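Local coordinates for protein ZYG-9 (Caenorhabditis elegans, PDB 2OF3) that organises microtubules and the spindle poles in dividing one-cell embryos, in meiosis as well as mitosis, at residues Ser160-Leu173 / Tyr194-Val208. Sequence-based numbering, arbitrary orientation.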
loop_
_atom_site.group_PDB
_atom_site.type_symbol
_atom_site.label_atom_id
_atom_site.label_comp_id
_atom_site.label_asym_id
_atom_site.label_seq_id
_atom_site.Cartn_x
_atom_site.Cartn_y
_atom_site.Cartn_z
ATOM N N SER A 160 -2.335 -7.046 3.221
ATOM C CA SER A 160 -2.993 -7.132 4.530
ATOM C C SER A 160 -2.804 -8.533 5.075
ATOM O O SER A 160 -2.683 -8.698 6.276
ATOM C CB SER A 160 -4.508 -6.865 4.417
ATOM O OG SER A 160 -4.818 -5.557 3.966
ATOM N N ASP A 161 -2.814 -9.546 4.222
ATOM C CA ASP A 161 -2.549 -10.910 4.668
ATOM C C ASP A 161 -1.118 -11.109 5.082
ATOM O O ASP A 161 -0.887 -11.775 6.056
ATOM C CB ASP A 161 -2.867 -11.958 3.598
ATOM C CG ASP A 161 -4.373 -12.174 3.409
ATOM O OD1 ASP A 161 -5.172 -11.846 4.333
ATOM O OD2 ASP A 161 -4.770 -12.694 2.323
ATOM N N VAL A 162 -0.164 -10.570 4.324
ATOM C CA VAL A 162 1.263 -10.692 4.620
ATOM C C VAL A 162 1.644 -9.873 5.864
ATOM O O VAL A 162 2.294 -10.412 6.812
ATOM C CB VAL A 162 2.107 -10.182 3.427
ATOM C CG1 VAL A 162 3.563 -10.185 3.777
ATOM C CG2 VAL A 162 1.856 -11.038 2.179
ATOM N N VAL A 163 1.213 -8.590 5.883
ATOM C CA VAL A 163 1.644 -7.584 6.871
ATOM C C VAL A 163 0.783 -7.643 8.137
ATOM O O VAL A 163 1.304 -7.498 9.254
ATOM C CB VAL A 163 1.698 -6.124 6.228
ATOM C CG1 VAL A 163 2.093 -5.047 7.218
ATOM C CG2 VAL A 163 2.700 -6.050 5.028
ATOM N N GLY A 164 -0.533 -7.834 7.971
ATOM C CA GLY A 164 -1.470 -7.869 9.078
ATOM C C GLY A 164 -2.053 -6.500 9.371
ATOM O O GLY A 164 -1.384 -5.477 9.179
ATOM N N PRO A 165 -3.317 -6.458 9.838
ATOM C CA PRO A 165 -3.965 -5.205 10.188
ATOM C C PRO A 165 -3.253 -4.292 11.149
ATOM O O PRO A 165 -3.269 -3.060 10.967
ATOM C CB PRO A 165 -5.283 -5.670 10.769
ATOM C CG PRO A 165 -5.607 -6.786 9.876
ATOM C CD PRO A 165 -4.282 -7.564 9.908
ATOM N N LEU A 166 -2.612 -4.854 12.167
ATOM C CA LEU A 166 -1.936 -4.002 13.127
ATOM C C LEU A 166 -0.814 -3.201 12.523
ATOM O O LEU A 166 -0.625 -2.057 12.883
ATOM C CB LEU A 166 -1.461 -4.814 14.359
ATOM C CG LEU A 166 -0.637 -4.047 15.420
ATOM C CD1 LEU A 166 -1.450 -2.912 16.101
ATOM C CD2 LEU A 166 -0.093 -5.016 16.474
ATOM N N LYS A 167 -0.030 -3.784 11.630
ATOM C CA LYS A 167 1.055 -3.017 11.013
ATOM C C LYS A 167 0.608 -2.215 9.786
ATOM O O LYS A 167 1.279 -1.270 9.431
ATOM C CB LYS A 167 2.226 -3.924 10.580
ATOM C CG LYS A 167 3.014 -4.605 11.702
ATOM C CD LYS A 167 3.887 -3.624 12.487
ATOM C CE LYS A 167 4.830 -4.353 13.529
ATOM N NZ LYS A 167 5.404 -5.661 12.962
ATOM N N MET A 168 -0.494 -2.593 9.122
ATOM C CA MET A 168 -1.035 -1.822 7.997
ATOM C C MET A 168 -1.751 -0.540 8.416
ATOM O O MET A 168 -1.654 0.485 7.743
ATOM C CB MET A 168 -1.998 -2.701 7.180
ATOM C CG MET A 168 -1.317 -3.789 6.232
ATOM S SD MET A 168 -0.288 -3.210 4.855
ATOM C CE MET A 168 -1.584 -2.722 3.758
ATOM N N THR A 169 -2.465 -0.590 9.536
ATOM C CA THR A 169 -3.410 0.480 9.916
ATOM C C THR A 169 -2.761 1.821 10.121
ATOM O O THR A 169 -3.322 2.816 9.666
ATOM C CB THR A 169 -4.278 0.055 11.104
ATOM O OG1 THR A 169 -5.016 -1.095 10.702
ATOM C CG2 THR A 169 -5.276 1.172 11.568
ATOM N N PRO A 170 -1.574 1.889 10.781
ATOM C CA PRO A 170 -0.897 3.205 10.916
ATOM C C PRO A 170 -0.649 3.929 9.561
ATOM O O PRO A 170 -0.754 5.182 9.474
ATOM C CB PRO A 170 0.457 2.829 11.585
ATOM C CG PRO A 170 0.205 1.542 12.299
ATOM C CD PRO A 170 -0.833 0.802 11.479
ATOM N N MET A 171 -0.334 3.171 8.503
ATOM C CA MET A 171 -0.098 3.752 7.170
ATOM C C MET A 171 -1.441 4.160 6.562
ATOM O O MET A 171 -1.524 5.188 5.897
ATOM C CB MET A 171 0.605 2.717 6.272
ATOM C CG MET A 171 2.160 2.535 6.628
ATOM S SD MET A 171 3.093 1.313 5.716
ATOM C CE MET A 171 2.215 -0.119 6.082
ATOM N N LEU A 172 -2.482 3.342 6.772
ATOM C CA LEU A 172 -3.835 3.681 6.310
ATOM C C LEU A 172 -4.355 4.921 7.039
ATOM O O LEU A 172 -4.940 5.797 6.384
ATOM C CB LEU A 172 -4.792 2.514 6.484
ATOM C CG LEU A 172 -4.532 1.366 5.523
ATOM C CD1 LEU A 172 -5.192 0.164 6.136
ATOM C CD2 LEU A 172 -5.112 1.691 4.105
ATOM N N LEU A 173 -4.093 5.039 8.356
ATOM C CA LEU A 173 -4.429 6.274 9.121
ATOM C C LEU A 173 -3.685 7.456 8.610
ATOM O O LEU A 173 -4.271 8.559 8.425
ATOM C CB LEU A 173 -4.272 6.098 10.668
ATOM C CG LEU A 173 -5.196 5.068 11.341
ATOM C CD1 LEU A 173 -4.747 4.797 12.786
ATOM C CD2 LEU A 173 -6.741 5.494 11.318
ATOM N N TYR A 194 -10.982 -4.437 7.990
ATOM C CA TYR A 194 -10.203 -5.026 9.087
ATOM C C TYR A 194 -11.072 -5.239 10.337
ATOM O O TYR A 194 -11.000 -6.277 11.032
ATOM C CB TYR A 194 -9.043 -4.101 9.439
ATOM C CG TYR A 194 -7.925 -3.990 8.407
ATOM C CD1 TYR A 194 -7.806 -4.881 7.336
ATOM C CD2 TYR A 194 -6.908 -3.023 8.575
ATOM C CE1 TYR A 194 -6.722 -4.766 6.412
ATOM C CE2 TYR A 194 -5.853 -2.898 7.678
ATOM C CZ TYR A 194 -5.758 -3.772 6.603
ATOM O OH TYR A 194 -4.672 -3.619 5.736
ATOM N N ILE A 195 -11.883 -4.242 10.649
ATOM C CA ILE A 195 -12.653 -4.243 11.900
ATOM C C ILE A 195 -13.826 -5.193 11.784
ATOM O O ILE A 195 -14.079 -5.982 12.702
ATOM C CB ILE A 195 -13.178 -2.876 12.270
ATOM C CG1 ILE A 195 -12.029 -1.970 12.615
ATOM C CG2 ILE A 195 -14.012 -3.007 13.501
ATOM C CD1 ILE A 195 -12.407 -0.556 12.512
ATOM N N THR A 196 -14.540 -5.136 10.661
ATOM C CA THR A 196 -15.582 -6.107 10.399
ATOM C C THR A 196 -15.071 -7.560 10.468
ATOM O O THR A 196 -15.781 -8.459 10.923
ATOM C CB THR A 196 -16.263 -5.806 9.037
ATOM O OG1 THR A 196 -17.010 -4.595 9.167
ATOM C CG2 THR A 196 -17.216 -6.894 8.615
ATOM N N ASN A 197 -13.855 -7.818 10.011
ATOM C CA ASN A 197 -13.416 -9.205 9.934
ATOM C C ASN A 197 -12.650 -9.705 11.118
ATOM O O ASN A 197 -12.740 -10.885 11.396
ATOM C CB ASN A 197 -12.642 -9.481 8.654
ATOM C CG ASN A 197 -13.534 -9.384 7.435
ATOM O OD1 ASN A 197 -13.549 -8.351 6.752
ATOM N ND2 ASN A 197 -14.340 -10.423 7.196
ATOM N N ALA A 198 -11.911 -8.819 11.802
ATOM C CA ALA A 198 -11.076 -9.209 12.931
ATOM C C ALA A 198 -11.401 -8.483 14.237
ATOM O O ALA A 198 -10.827 -8.803 15.241
ATOM C CB ALA A 198 -9.608 -9.017 12.573
ATOM N N GLY A 199 -12.294 -7.493 14.230
ATOM C CA GLY A 199 -12.599 -6.718 15.432
ATOM C C GLY A 199 -11.732 -5.494 15.673
ATOM O O GLY A 199 -10.699 -5.267 15.014
ATOM N N ILE A 200 -12.148 -4.692 16.641
ATOM C CA ILE A 200 -11.431 -3.448 16.977
ATOM C C ILE A 200 -10.322 -3.678 18.013
ATOM O O ILE A 200 -9.334 -2.931 18.076
ATOM C CB ILE A 200 -12.423 -2.310 17.417
ATOM C CG1 ILE A 200 -11.707 -0.984 17.675
ATOM C CG2 ILE A 200 -13.294 -2.770 18.641
ATOM C CD1 ILE A 200 -10.838 -0.452 16.529
ATOM N N SER A 201 -10.509 -4.713 18.822
ATOM C CA SER A 201 -9.575 -4.999 19.925
ATOM C C SER A 201 -8.107 -5.163 19.486
ATOM O O SER A 201 -7.205 -4.568 20.120
ATOM C CB SER A 201 -10.040 -6.193 20.758
ATOM O OG SER A 201 -8.985 -6.538 21.637
ATOM N N PRO A 202 -7.861 -5.907 18.372
ATOM C CA PRO A 202 -6.455 -6.016 17.921
ATOM C C PRO A 202 -5.806 -4.658 17.561
ATOM O O PRO A 202 -4.565 -4.580 17.495
ATOM C CB PRO A 202 -6.550 -6.913 16.695
ATOM C CG PRO A 202 -7.881 -7.592 16.768
ATOM C CD PRO A 202 -8.781 -6.650 17.484
ATOM N N LEU A 203 -6.630 -3.600 17.395
ATOM C CA LEU A 203 -6.170 -2.307 16.905
ATOM C C LEU A 203 -6.191 -1.238 17.985
ATOM O O LEU A 203 -5.915 -0.058 17.720
ATOM C CB LEU A 203 -7.006 -1.873 15.684
ATOM C CG LEU A 203 -7.199 -2.843 14.501
ATOM C CD1 LEU A 203 -7.932 -2.145 13.339
ATOM C CD2 LEU A 203 -5.823 -3.444 14.019
ATOM N N LYS A 204 -6.484 -1.650 19.219
ATOM C CA LYS A 204 -6.687 -0.701 20.306
ATOM C C LYS A 204 -5.575 0.337 20.582
ATOM O O LYS A 204 -5.911 1.468 20.998
ATOM C CB LYS A 204 -7.048 -1.435 21.590
ATOM C CG LYS A 204 -8.511 -1.965 21.626
ATOM C CD LYS A 204 -9.624 -0.942 21.213
ATOM C CE LYS A 204 -10.952 -1.173 22.008
ATOM N NZ LYS A 204 -11.385 -2.627 22.322
ATOM N N SER A 205 -4.291 -0.010 20.358
ATOM C CA SER A 205 -3.170 0.951 20.590
ATOM C C SER A 205 -3.127 2.078 19.569
ATOM O O SER A 205 -2.401 3.082 19.748
ATOM C CB SER A 205 -1.804 0.243 20.576
ATOM O OG SER A 205 -1.539 -0.365 19.308
ATOM N N LEU A 206 -3.920 1.930 18.504
ATOM C CA LEU A 206 -3.844 2.853 17.364
ATOM C C LEU A 206 -4.835 4.030 17.390
ATOM O O LEU A 206 -4.701 4.982 16.596
ATOM C CB LEU A 206 -3.937 2.072 16.042
ATOM C CG LEU A 206 -2.832 0.997 15.892
ATOM C CD1 LEU A 206 -2.976 0.360 14.536
ATOM C CD2 LEU A 206 -1.434 1.652 16.073
ATOM N N SER A 207 -5.795 4.014 18.306
ATOM C CA SER A 207 -6.692 5.171 18.401
ATOM C C SER A 207 -7.473 5.365 17.056
ATOM O O SER A 207 -7.596 6.485 16.552
ATOM C CB SER A 207 -5.921 6.458 18.735
ATOM O OG SER A 207 -5.531 6.482 20.107
ATOM N N VAL A 208 -7.970 4.261 16.518
ATOM C CA VAL A 208 -8.741 4.291 15.307
ATOM C C VAL A 208 -10.004 5.151 15.480
ATOM O O VAL A 208 -10.234 6.048 14.676
ATOM C CB VAL A 208 -9.141 2.873 14.869
ATOM C CG1 VAL A 208 -10.129 2.931 13.701
ATOM C CG2 VAL A 208 -7.881 2.049 14.504
#
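The ring of Tyr194 has Pro165 over one face. Pro165 CG makes a CH-pi contact there, 3.9 Å from the centroid of the Tyr194 ring and 14° off the normal. At the edge, in the plane of the ring, Ser160 OG meets Tyr194 OH at 2.6 Å in a hydrogen bond whose donor could be either hydroxyl. Thr169 OG1 also lies near the plane, 3.4 Å from Tyr194 CD2. Met168 CB and Leu172 CD1 approach obliquely. Tyr194 is thus a knob among Ser160, Pro165, Met168 and Thr169, in the corner where helix 146-163 ends and helix 165-174 begins.

With OG anti to the carbonyl carbon (chi1 -63°), Ser160 can meet both Val156 O on its own helix and Tyr194 OH. Thr169 OG1 bonds to Pro165 O at 2.6 Å. Thr169 N reaches the same oxygen from the opposite face of the carbonyl plane. The OG1 bond holds the rotation of the Thr169 side chain, whose CB lies 3.7 Å from Leu206 CD1.

Farther along, contacts are mostly apolar. Leu203 CD2 packs on Pro165 CB at 4.0 Å. Leu206 CD1 meets Leu166 CD1, Thr169 and Pro170 CD, and Leu173 CD1 makes a van der Waals touch on the backbone oxygen of Leu206. Leu173 and Val208 both also touch Ile191.

Helix 165-173 and helix 194-198 run nearly antiparallel, at 163°, and the loop after the latter folds back along the former. This ties the turn between helices 146-163 and 165-174 to the end of helix 181-198 and the loop after it, within a TOG domain, a fold built of HEAT repeats. A phenylalanine in place of Tyr194 would probably keep the Pro165 contact but leave Ser160 without its partner across the contact. The interface is thus largely apolar, with one buried hydroxyl pair holding the far end of the tyrosine.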